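Local coordinates for protein alpha-fucosidase (Bifidobacterium bifidum, PDB 2EAB) that probably hydrolyses alpha-1,2-linked L-fucose from glycans, this chain being the catalytic portion of a longer membrane-anchored, calcium-binding protein, at residues S15-L20 against D159-K164; W19-Q24 against A348-A353; V334-G339 against V375-R380; E181-N186 against K321-D326. All blocks are in the same frame, centred on the assembly; numbering follows the deposited sequence.

Strand 19-22 is held from two sides: by strand 156-161, with which it pairs in contact 1, and by the start of helix 351-360, which meets it in contact 2. The two contacts share Trp19 and Leu20, and their centres lie about 11 Å apart. Contact 3 packs strand 335-337 on helix 365-386, with its centre about 12 Å from that of contact 1, and the salt bridge from Asp18 OD1 to Lys377 NZ (3.0 Å) ties the two. Contact 4 joins the sheet of contact 1 to helix 316-331; its Asn186 side chain lies about 9 Å from the bound calcium ion.

Contact 1: S15-L20 against D159-K164; sequences SKDDWL and DLNLSK
Asp17 and Lys164 meet at about a right angle, and the lysine, turned at its last torsion (chi4 57°), brings NZ to 2.7 Å from Asp17 OD2 on the syn side of the carboxylate. The same oxygen takes a second donor on its anti side: Asn161 ND2 lies 2.9 Å from Asp17 OD2, and the bond is nearly straight, with the oxygen in the plane of the amide. One carboxylate oxygen is thus gripped by a salt bridge and an amide N-H. Asn161 reaches it with CG anti to its own backbone N (chi1 -172°), while its OD1 accepts from the backbone N of Lys164 in an Asx motif, which fixes the amide from both ends.

Beside it, the Trp19 indole carries the Asp159 carboxylate over one face, near the rim, with the two planes only 17° apart; His343 stacks on the indole as well. Ser163 OG turns to segment 15-20 and accepts from Asp18 N at 2.9 Å. The Asp18 carboxylate is engaged by Tyr331 OH through OD2 and by Lys377 NZ through OD1. Leu20 CD1 rests against Leu162 CD2 at 3.7 Å, on the side of the strands away from the indole, where Tyr378 and Tyr381 of helix 365-386 cover Leu160 and Leu162.

The backbones are joined by Leu160 N to Leu20 O (2.8 Å) and by Leu20 N to Leu160 O (3.0 Å). Leu20 and Leu160 form a hydrogen-bonded pair and Trp19 and Asn161 a non-hydrogen-bonded one, the register of an antiparallel sheet whose outermost strand, 19-22, closes one edge of the N-terminal beta domain.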
# COMPACT_ATOMS: atom_id res chain seq x y z
N SER A 15 20.01 -13.82 18.08
CA SER A 15 20.72 -12.58 18.43
C SER A 15 20.80 -11.57 17.29
O SER A 15 20.88 -10.36 17.53
CB SER A 15 22.12 -12.89 18.95
OG SER A 15 22.91 -13.48 17.93
N LYS A 16 20.79 -12.06 16.05
CA LYS A 16 20.91 -11.21 14.87
C LYS A 16 19.56 -10.88 14.22
O LYS A 16 19.51 -10.19 13.20
CB LYS A 16 21.86 -11.85 13.84
CG LYS A 16 23.21 -12.30 14.39
CD LYS A 16 24.07 -11.12 14.86
CE LYS A 16 25.39 -11.59 15.45
NZ LYS A 16 25.21 -12.32 16.74
N ASP A 17 18.48 -11.38 14.81
CA ASP A 17 17.13 -11.14 14.30
C ASP A 17 16.64 -9.74 14.68
O ASP A 17 17.08 -9.17 15.68
CB ASP A 17 16.16 -12.19 14.83
CG ASP A 17 16.40 -13.58 14.25
OD1 ASP A 17 17.24 -13.73 13.33
OD2 ASP A 17 15.74 -14.53 14.72
N ASP A 18 15.73 -9.20 13.87
CA ASP A 18 15.12 -7.91 14.14
C ASP A 18 13.87 -8.10 14.99
O ASP A 18 12.95 -8.80 14.59
CB ASP A 18 14.72 -7.22 12.83
CG ASP A 18 15.90 -7.02 11.89
OD1 ASP A 18 17.00 -6.63 12.34
OD2 ASP A 18 15.71 -7.23 10.67
N TRP A 19 13.85 -7.46 16.16
CA TRP A 19 12.74 -7.57 17.10
C TRP A 19 12.11 -6.23 17.44
O TRP A 19 12.81 -5.25 17.69
CB TRP A 19 13.23 -8.14 18.43
CG TRP A 19 13.51 -9.60 18.49
CD1 TRP A 19 13.65 -10.48 17.46
CD2 TRP A 19 13.74 -10.35 19.69
NE1 TRP A 19 13.93 -11.74 17.94
CE2 TRP A 19 13.99 -11.68 19.31
CE3 TRP A 19 13.74 -10.02 21.05
CZ2 TRP A 19 14.25 -12.69 20.24
CZ3 TRP A 19 14.00 -11.02 21.98
CH2 TRP A 19 14.24 -12.34 21.57
N LEU A 20 10.78 -6.22 17.49
CA LEU A 20 10.07 -5.27 18.35
C LEU A 20 9.85 -6.03 19.65
O LEU A 20 9.43 -7.18 19.61
CB LEU A 20 8.71 -4.89 17.77
CG LEU A 20 8.62 -3.95 16.57
CD1 LEU A 20 9.08 -4.61 15.30
CD2 LEU A 20 7.19 -3.46 16.40
N ASP A 159 7.55 -10.21 22.22
CA ASP A 159 8.26 -9.69 21.07
C ASP A 159 7.60 -10.08 19.76
O ASP A 159 6.76 -10.98 19.69
CB ASP A 159 9.73 -10.12 21.09
CG ASP A 159 9.92 -11.60 20.80
OD1 ASP A 159 9.60 -12.03 19.67
OD2 ASP A 159 10.39 -12.32 21.70
N LEU A 160 8.00 -9.36 18.71
CA LEU A 160 7.69 -9.72 17.35
C LEU A 160 9.01 -9.85 16.62
O LEU A 160 9.75 -8.88 16.49
CB LEU A 160 6.80 -8.66 16.69
CG LEU A 160 6.27 -8.98 15.29
CD1 LEU A 160 5.35 -10.20 15.30
CD2 LEU A 160 5.55 -7.78 14.70
N ASN A 161 9.30 -11.07 16.19
CA ASN A 161 10.52 -11.35 15.46
C ASN A 161 10.24 -11.15 13.97
O ASN A 161 9.65 -12.01 13.32
CB ASN A 161 10.99 -12.78 15.74
CG ASN A 161 12.36 -13.07 15.16
OD1 ASN A 161 12.77 -12.48 14.16
ND2 ASN A 161 13.08 -13.99 15.79
N LEU A 162 10.66 -10.00 13.46
CA LEU A 162 10.40 -9.64 12.07
C LEU A 162 11.15 -10.55 11.11
O LEU A 162 10.71 -10.79 9.99
CB LEU A 162 10.78 -8.18 11.78
CG LEU A 162 10.19 -7.07 12.65
CD1 LEU A 162 10.64 -5.72 12.10
CD2 LEU A 162 8.67 -7.15 12.71
N SER A 163 12.30 -11.07 11.56
CA SER A 163 13.16 -11.91 10.73
C SER A 163 12.58 -13.31 10.51
O SER A 163 12.73 -13.89 9.43
CB SER A 163 14.55 -12.02 11.35
OG SER A 163 15.12 -10.74 11.53
N LYS A 164 11.94 -13.84 11.54
CA LYS A 164 11.37 -15.19 11.50
C LYS A 164 9.85 -15.18 11.30
O LYS A 164 9.25 -16.24 11.11
CB LYS A 164 11.76 -15.98 12.75
CG LYS A 164 13.22 -16.42 12.75
CD LYS A 164 13.59 -17.25 13.98
CE LYS A 164 14.96 -17.90 13.82
NZ LYS A 164 16.06 -16.91 13.55

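Contact 2: W19-Q24 against A348-A353; sequences WLWYKQ and AVATDA
Trp21 lies across the residues that lead into helix 351-360, and its indole can be followed outward from the strand. CB takes CG to the position between the backbone N and the carbonyl carbon (chi1 67°), which swings the ring over Ala350. At the near end CD1 passes Thr351 OG1. Trp21 NE1 gives its hydrogen to a water at 2.9 Å, a water that also lies within hydrogen-bonding distance of Val349 O. Farther along, CE2 and CD2 lie beneath Ala350 CA, a CH-pi contact in which CA stands 3.7 Å from the centroid of the six-membered ring of Trp21, almost straight above it. CZ2 comes to 3.3 Å from Val349 C and also meets the methyl of Ala348, CH2 approaches Ala350 N, and CZ3 touches Ala350 CB.

The backbone of the same residue is clasped by Thr351: Trp21 N donates to Thr351 OG1 at 2.9 Å, and Thr351 N donates to Trp21 O at 2.8 Å. Farther on, the edge of the Tyr22 ring faces the Asp352 carboxylate, while Tyr22 OH bonds to Ala755 O. Gln24 NE2 donates to Asp352 OD2 at 2.8 Å, tilted from both flat groups, and one water links Lys23 N, Gln24 OE1 and Asp352 OD1.

Strand 19-22 and the first turn of the helix are therefore joined by two kinds of chemistry. Alanine CH and methyl groups and backbone amide atoms pack closely against the indole, whereas Thr351 satisfies both polar backbone atoms of Trp21, much as a further strand might.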
# COMPACT_ATOMS: atom_id res chain seq x y z
N TRP A 19 13.85 -7.46 16.16
CA TRP A 19 12.74 -7.57 17.10
C TRP A 19 12.11 -6.23 17.44
O TRP A 19 12.81 -5.25 17.69
CB TRP A 19 13.23 -8.14 18.43
CG TRP A 19 13.51 -9.60 18.49
CD1 TRP A 19 13.65 -10.48 17.46
CD2 TRP A 19 13.74 -10.35 19.69
NE1 TRP A 19 13.93 -11.74 17.94
CE2 TRP A 19 13.99 -11.68 19.31
CE3 TRP A 19 13.74 -10.02 21.05
CZ2 TRP A 19 14.25 -12.69 20.24
CZ3 TRP A 19 14.00 -11.02 21.98
CH2 TRP A 19 14.24 -12.34 21.57
N LEU A 20 10.78 -6.22 17.49
CA LEU A 20 10.07 -5.27 18.35
C LEU A 20 9.85 -6.03 19.65
O LEU A 20 9.43 -7.18 19.61
CB LEU A 20 8.71 -4.89 17.77
CG LEU A 20 8.62 -3.95 16.57
CD1 LEU A 20 9.08 -4.61 15.30
CD2 LEU A 20 7.19 -3.46 16.40
N TRP A 21 10.14 -5.41 20.78
CA TRP A 21 10.00 -6.12 22.06
C TRP A 21 9.61 -5.21 23.22
O TRP A 21 9.87 -4.01 23.21
CB TRP A 21 11.25 -6.96 22.36
CG TRP A 21 12.48 -6.17 22.62
CD1 TRP A 21 13.28 -5.56 21.69
CD2 TRP A 21 13.08 -5.93 23.89
NE1 TRP A 21 14.34 -4.94 22.32
CE2 TRP A 21 14.24 -5.15 23.67
CE3 TRP A 21 12.75 -6.28 25.21
CZ2 TRP A 21 15.07 -4.73 24.71
CZ3 TRP A 21 13.58 -5.86 26.25
CH2 TRP A 21 14.72 -5.09 25.99
N TYR A 22 8.96 -5.82 24.21
CA TYR A 22 8.31 -5.09 25.31
C TYR A 22 8.41 -5.89 26.59
O TYR A 22 8.33 -7.11 26.57
CB TYR A 22 6.83 -4.82 24.98
CG TYR A 22 6.67 -4.17 23.62
CD1 TYR A 22 6.56 -2.79 23.50
CD2 TYR A 22 6.70 -4.93 22.46
CE1 TYR A 22 6.45 -2.19 22.25
CE2 TYR A 22 6.61 -4.35 21.21
CZ TYR A 22 6.48 -2.98 21.12
OH TYR A 22 6.40 -2.41 19.87
N LYS A 23 8.57 -5.17 27.70
CA LYS A 23 8.75 -5.79 29.01
C LYS A 23 7.43 -5.93 29.78
O LYS A 23 7.43 -6.27 30.96
CB LYS A 23 9.75 -4.98 29.84
CG LYS A 23 11.15 -4.93 29.25
CD LYS A 23 12.13 -4.29 30.22
CE LYS A 23 13.56 -4.35 29.69
NZ LYS A 23 14.55 -3.96 30.74
N GLN A 24 6.31 -5.69 29.10
CA GLN A 24 4.99 -5.81 29.73
C GLN A 24 3.92 -6.11 28.68
O GLN A 24 4.12 -5.80 27.50
CB GLN A 24 4.66 -4.55 30.54
CG GLN A 24 4.33 -3.31 29.71
CD GLN A 24 5.53 -2.74 28.96
OE1 GLN A 24 6.61 -2.55 29.53
NE2 GLN A 24 5.34 -2.45 27.67
N ALA A 348 20.39 -2.79 25.60
CA ALA A 348 19.28 -2.77 24.64
C ALA A 348 18.01 -2.28 25.32
O ALA A 348 17.72 -2.65 26.45
CB ALA A 348 19.06 -4.14 24.05
N VAL A 349 17.27 -1.44 24.61
CA VAL A 349 16.04 -0.86 25.14
C VAL A 349 14.82 -1.42 24.42
O VAL A 349 14.87 -1.69 23.21
CB VAL A 349 16.05 0.70 25.06
CG1 VAL A 349 17.04 1.28 26.07
CG2 VAL A 349 16.39 1.17 23.64
N ALA A 350 13.74 -1.61 25.17
CA ALA A 350 12.47 -2.07 24.60
C ALA A 350 11.94 -1.05 23.60
O ALA A 350 12.24 0.13 23.68
CB ALA A 350 11.46 -2.32 25.71
N THR A 351 11.12 -1.54 22.67
CA THR A 351 10.68 -0.73 21.53
C THR A 351 9.82 0.46 21.96
O THR A 351 9.93 1.54 21.38
CB THR A 351 9.98 -1.62 20.49
OG1 THR A 351 10.87 -2.68 20.12
CG2 THR A 351 9.60 -0.83 19.24
N ASP A 352 8.98 0.27 22.97
CA ASP A 352 8.21 1.38 23.52
C ASP A 352 9.12 2.42 24.20
O ASP A 352 8.93 3.62 24.03
CB ASP A 352 7.06 0.91 24.43
CG ASP A 352 7.50 -0.05 25.54
OD1 ASP A 352 8.65 -0.53 25.57
OD2 ASP A 352 6.63 -0.36 26.39
N ALA A 353 10.10 1.94 24.97
CA ALA A 353 11.09 2.82 25.60
C ALA A 353 11.91 3.57 24.55
O ALA A 353 12.21 4.76 24.71
CB ALA A 353 12.00 2.04 26.53
O HOH W 1 16.42 -3.16 21.41
O HOH W 2 8.83 -2.28 27.79
O HOH W 3 16.05 -2.33 28.72

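Contact 3: V334-G339 against V375-R380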
# COMPACT_ATOMS: atom_id res chain seq x y z
N VAL A 334 16.57 -7.80 1.74
CA VAL A 334 17.08 -6.46 1.98
C VAL A 334 17.76 -6.41 3.33
O VAL A 334 17.22 -6.88 4.33
CB VAL A 334 15.94 -5.40 1.90
CG1 VAL A 334 16.45 -4.02 2.32
CG2 VAL A 334 15.36 -5.34 0.49
N LYS A 335 18.96 -5.83 3.36
CA LYS A 335 19.65 -5.55 4.61
C LYS A 335 20.05 -4.09 4.61
O LYS A 335 20.39 -3.53 3.57
CB LYS A 335 20.89 -6.44 4.75
CG LYS A 335 20.58 -7.93 4.82
CD LYS A 335 19.89 -8.28 6.13
CE LYS A 335 19.23 -9.65 6.08
NZ LYS A 335 18.68 -10.01 7.42
N ILE A 336 20.00 -3.47 5.78
CA ILE A 336 20.35 -2.06 5.91
C ILE A 336 21.10 -1.84 7.22
O ILE A 336 20.66 -2.26 8.29
CB ILE A 336 19.11 -1.13 5.77
CG1 ILE A 336 19.53 0.35 5.78
CG2 ILE A 336 18.03 -1.44 6.83
CD1 ILE A 336 18.45 1.31 5.33
N ASP A 337 22.26 -1.19 7.11
CA ASP A 337 23.10 -0.90 8.27
C ASP A 337 23.42 0.58 8.31
O ASP A 337 24.21 1.09 7.51
CB ASP A 337 24.40 -1.73 8.24
CG ASP A 337 25.15 -1.69 9.57
OD1 ASP A 337 24.77 -0.93 10.49
OD2 ASP A 337 26.14 -2.44 9.70
N LEU A 338 22.80 1.27 9.26
CA LEU A 338 23.04 2.68 9.49
C LEU A 338 23.75 2.92 10.82
O LEU A 338 23.88 4.07 11.25
CB LEU A 338 21.73 3.47 9.44
CG LEU A 338 20.91 3.41 8.15
CD1 LEU A 338 19.67 4.27 8.31
CD2 LEU A 338 21.73 3.86 6.94
N GLY A 339 24.22 1.85 11.44
CA GLY A 339 24.90 1.93 12.74
C GLY A 339 23.96 1.71 13.91
O GLY A 339 24.28 2.09 15.04
N VAL A 375 11.45 0.79 11.83
CA VAL A 375 10.24 1.25 11.13
C VAL A 375 10.35 0.91 9.63
O VAL A 375 9.39 0.42 9.04
CB VAL A 375 9.97 2.75 11.36
CG1 VAL A 375 8.83 3.24 10.47
CG2 VAL A 375 9.65 2.99 12.84
N TYR A 376 11.52 1.15 9.05
CA TYR A 376 11.77 0.78 7.66
C TYR A 376 11.47 -0.70 7.41
O TYR A 376 10.72 -1.07 6.50
CB TYR A 376 13.23 1.08 7.26
CG TYR A 376 13.55 0.51 5.90
CD1 TYR A 376 13.16 1.18 4.75
CD2 TYR A 376 14.16 -0.73 5.77
CE1 TYR A 376 13.41 0.65 3.49
CE2 TYR A 376 14.40 -1.28 4.52
CZ TYR A 376 14.02 -0.59 3.39
OH TYR A 376 14.26 -1.14 2.16
N LYS A 377 12.07 -1.56 8.24
CA LYS A 377 11.95 -3.00 8.10
C LYS A 377 10.52 -3.47 8.33
O LYS A 377 10.07 -4.44 7.71
CB LYS A 377 12.89 -3.70 9.08
CG LYS A 377 14.36 -3.57 8.69
CD LYS A 377 15.26 -3.97 9.84
CE LYS A 377 16.71 -3.96 9.39
NZ LYS A 377 17.63 -4.41 10.47
N TYR A 378 9.82 -2.79 9.23
CA TYR A 378 8.43 -3.12 9.56
C TYR A 378 7.52 -2.98 8.35
O TYR A 378 6.60 -3.78 8.19
CB TYR A 378 7.93 -2.21 10.67
CG TYR A 378 6.79 -2.71 11.55
CD1 TYR A 378 6.66 -4.05 11.91
CD2 TYR A 378 5.90 -1.79 12.09
CE1 TYR A 378 5.63 -4.46 12.78
CE2 TYR A 378 4.88 -2.19 12.94
CZ TYR A 378 4.75 -3.51 13.29
OH TYR A 378 3.75 -3.88 14.16
N GLY A 379 7.77 -1.98 7.51
CA GLY A 379 6.98 -1.79 6.30
C GLY A 379 7.11 -2.98 5.36
O GLY A 379 6.15 -3.36 4.70
N ARG A 380 8.31 -3.55 5.31
CA ARG A 380 8.52 -4.76 4.52
C ARG A 380 7.80 -5.94 5.18
O ARG A 380 7.05 -6.65 4.52
CB ARG A 380 10.01 -5.04 4.34
CG ARG A 380 10.74 -3.95 3.55
CD ARG A 380 12.16 -4.33 3.17
NE ARG A 380 12.20 -5.37 2.15
CZ ARG A 380 12.46 -6.66 2.40
NH1 ARG A 380 12.69 -7.08 3.64
NH2 ARG A 380 12.49 -7.52 1.40
O HOH W 4 19.35 -5.30 8.14
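The edge strand 335-337 of the C-terminal antiparallel sheet packs here against helix 365-386 of the catalytic domain, a strand-on-helix contact made almost wholly by side chains. Val334 divides its methyls between two partners: CG1, anti to the backbone N (chi1 173°), meets the edge of the Tyr376 ring and comes to 3.6 Å from Tyr376 OH, while CG2 lies over one face of the Arg380 guanidinium, 3.6 Å from Arg380 NE. Three carbonyl acceptors fix the rotation of that group: its NH1 bonds to Tyr331 O, NH2 to Ile330 O and NE to Ala435 O. Replacing Arg380 with an alanine would probably leave those three carbonyls without their donors and open a gap beside the Val334 methyl. Tyr376 OH is likewise fixed, by Asp777 OD1.

Two residues along the strand, Ile336 CG2 packs 4.1 Å from Tyr376 CD2, at a slant to the ring. The same methyl touches the aliphatic end of Lys377, whose extended chain carries its ammonium on to Asp18. A water closes the contact between strand and helix, accepting from Ile336 N at 3.1 Å and from Lys377 NZ at 3.0 Å.

Contact 4: E181-N186 against K321-D326; sequences EYFASN and KAHIDD
Phe183 and His323 make the aromatic part of this contact. Their planes are only 12° apart and the rings are strongly offset, the centroids standing 4.6 Å apart. Phe183 CD1 lies over one face of the imidazole near its rim, 3.5 Å from His323 ND1. The imidazole gets there because CG of His323 is anti to the backbone N (chi1 170°), which points the ring off the helix at the strand.

Van der Waals contacts continue along the strand. His323 CD2 reaches Ala184 O at 3.5 Å and lies 3.6 Å from Ser185 CA, while the CB atoms of Ser185 and His323 meet at 4.0 Å. An alanine in place of His323 would probably take away the ring packed on Phe183 CD1 and CB and open a gap between helix and strand.

The polar part is carried by water: a single molecule donates to Asn186 OD1 at 2.7 Å and to Asp326 OD1 at 2.9 Å. Asp326 OD2 is paired with Arg388, and Asn186 ND2 serves Asn56 O and Asn390 OD1.

Strand 181-185 and helix 321-326 thus cross at 76°, an alpha-on-beta packing that joins the N-terminal beta domain to the catalytic domain near the calcium site.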
# COMPACT_ATOMS: atom_id res chain seq x y z
N GLU A 181 4.15 -18.91 21.31
CA GLU A 181 4.69 -18.55 20.01
C GLU A 181 3.55 -18.59 19.01
O GLU A 181 2.78 -19.55 18.98
CB GLU A 181 5.78 -19.54 19.60
CG GLU A 181 6.39 -19.27 18.24
CD GLU A 181 7.16 -20.46 17.72
OE1 GLU A 181 6.51 -21.46 17.34
OE2 GLU A 181 8.40 -20.40 17.69
N TYR A 182 3.46 -17.55 18.19
CA TYR A 182 2.40 -17.44 17.19
C TYR A 182 2.97 -17.12 15.82
O TYR A 182 3.81 -16.24 15.68
CB TYR A 182 1.43 -16.33 17.56
CG TYR A 182 0.86 -16.36 18.95
CD1 TYR A 182 -0.26 -17.14 19.25
CD2 TYR A 182 1.42 -15.58 19.96
CE1 TYR A 182 -0.79 -17.16 20.52
CE2 TYR A 182 0.89 -15.59 21.24
CZ TYR A 182 -0.22 -16.38 21.51
OH TYR A 182 -0.77 -16.39 22.77
N PHE A 183 2.48 -17.82 14.80
CA PHE A 183 2.79 -17.45 13.42
C PHE A 183 1.67 -17.90 12.49
O PHE A 183 0.83 -18.71 12.87
CB PHE A 183 4.17 -17.97 12.97
CG PHE A 183 4.31 -19.47 13.00
CD1 PHE A 183 3.94 -20.25 11.90
CD2 PHE A 183 4.86 -20.11 14.10
CE1 PHE A 183 4.09 -21.63 11.92
CE2 PHE A 183 5.01 -21.50 14.13
CZ PHE A 183 4.63 -22.26 13.04
N ALA A 184 1.65 -17.33 11.29
CA ALA A 184 0.69 -17.73 10.27
C ALA A 184 1.46 -18.11 9.02
O ALA A 184 2.11 -17.26 8.40
CB ALA A 184 -0.30 -16.62 9.98
N SER A 185 1.41 -19.39 8.69
CA SER A 185 2.15 -19.94 7.57
C SER A 185 1.41 -19.71 6.26
O SER A 185 0.23 -20.02 6.14
CB SER A 185 2.35 -21.43 7.78
OG SER A 185 2.84 -22.03 6.59
N ASN A 186 2.13 -19.19 5.27
CA ASN A 186 1.60 -19.14 3.92
C ASN A 186 1.62 -20.52 3.24
O ASN A 186 0.59 -20.96 2.73
CB ASN A 186 2.28 -18.05 3.08
CG ASN A 186 1.57 -17.81 1.76
OD1 ASN A 186 1.94 -18.40 0.74
ND2 ASN A 186 0.54 -16.97 1.77
N LYS A 321 9.32 -24.89 10.24
CA LYS A 321 10.45 -24.80 9.32
C LYS A 321 10.03 -24.22 7.97
O LYS A 321 10.65 -23.28 7.47
CB LYS A 321 11.12 -26.16 9.11
CG LYS A 321 12.32 -26.11 8.17
CD LYS A 321 12.86 -27.50 7.85
CE LYS A 321 14.11 -27.41 6.99
NZ LYS A 321 13.84 -26.93 5.61
N ALA A 322 8.97 -24.78 7.40
CA ALA A 322 8.46 -24.31 6.11
C ALA A 322 8.02 -22.86 6.18
O ALA A 322 8.24 -22.09 5.24
CB ALA A 322 7.31 -25.19 5.64
N HIS A 323 7.40 -22.48 7.30
CA HIS A 323 7.00 -21.09 7.50
C HIS A 323 8.20 -20.14 7.51
O HIS A 323 8.21 -19.14 6.78
CB HIS A 323 6.23 -20.90 8.80
CG HIS A 323 6.02 -19.46 9.12
ND1 HIS A 323 6.61 -18.83 10.20
CD2 HIS A 323 5.34 -18.50 8.44
CE1 HIS A 323 6.26 -17.55 10.18
NE2 HIS A 323 5.50 -17.33 9.13
N ILE A 324 9.17 -20.43 8.36
CA ILE A 324 10.31 -19.54 8.53
C ILE A 324 11.12 -19.44 7.23
O ILE A 324 11.55 -18.35 6.86
CB ILE A 324 11.18 -19.93 9.75
CG1 ILE A 324 10.40 -19.68 11.05
CG2 ILE A 324 12.50 -19.14 9.76
CD1 ILE A 324 11.08 -20.18 12.31
N ASP A 325 11.29 -20.57 6.54
CA ASP A 325 11.96 -20.57 5.24
C ASP A 325 11.26 -19.63 4.25
O ASP A 325 11.91 -18.84 3.57
CB ASP A 325 12.02 -21.99 4.65
CG ASP A 325 13.00 -22.91 5.37
OD1 ASP A 325 13.78 -22.44 6.23
OD2 ASP A 325 13.00 -24.12 5.07
N ASP A 326 9.94 -19.73 4.19
CA ASP A 326 9.11 -18.93 3.29
C ASP A 326 9.16 -17.44 3.63
O ASP A 326 9.39 -16.60 2.75
CB ASP A 326 7.67 -19.44 3.36
CG ASP A 326 6.69 -18.54 2.66
OD1 ASP A 326 6.66 -18.53 1.41
OD2 ASP A 326 5.92 -17.84 3.37
O HOH W 5 4.24 -19.75 0.27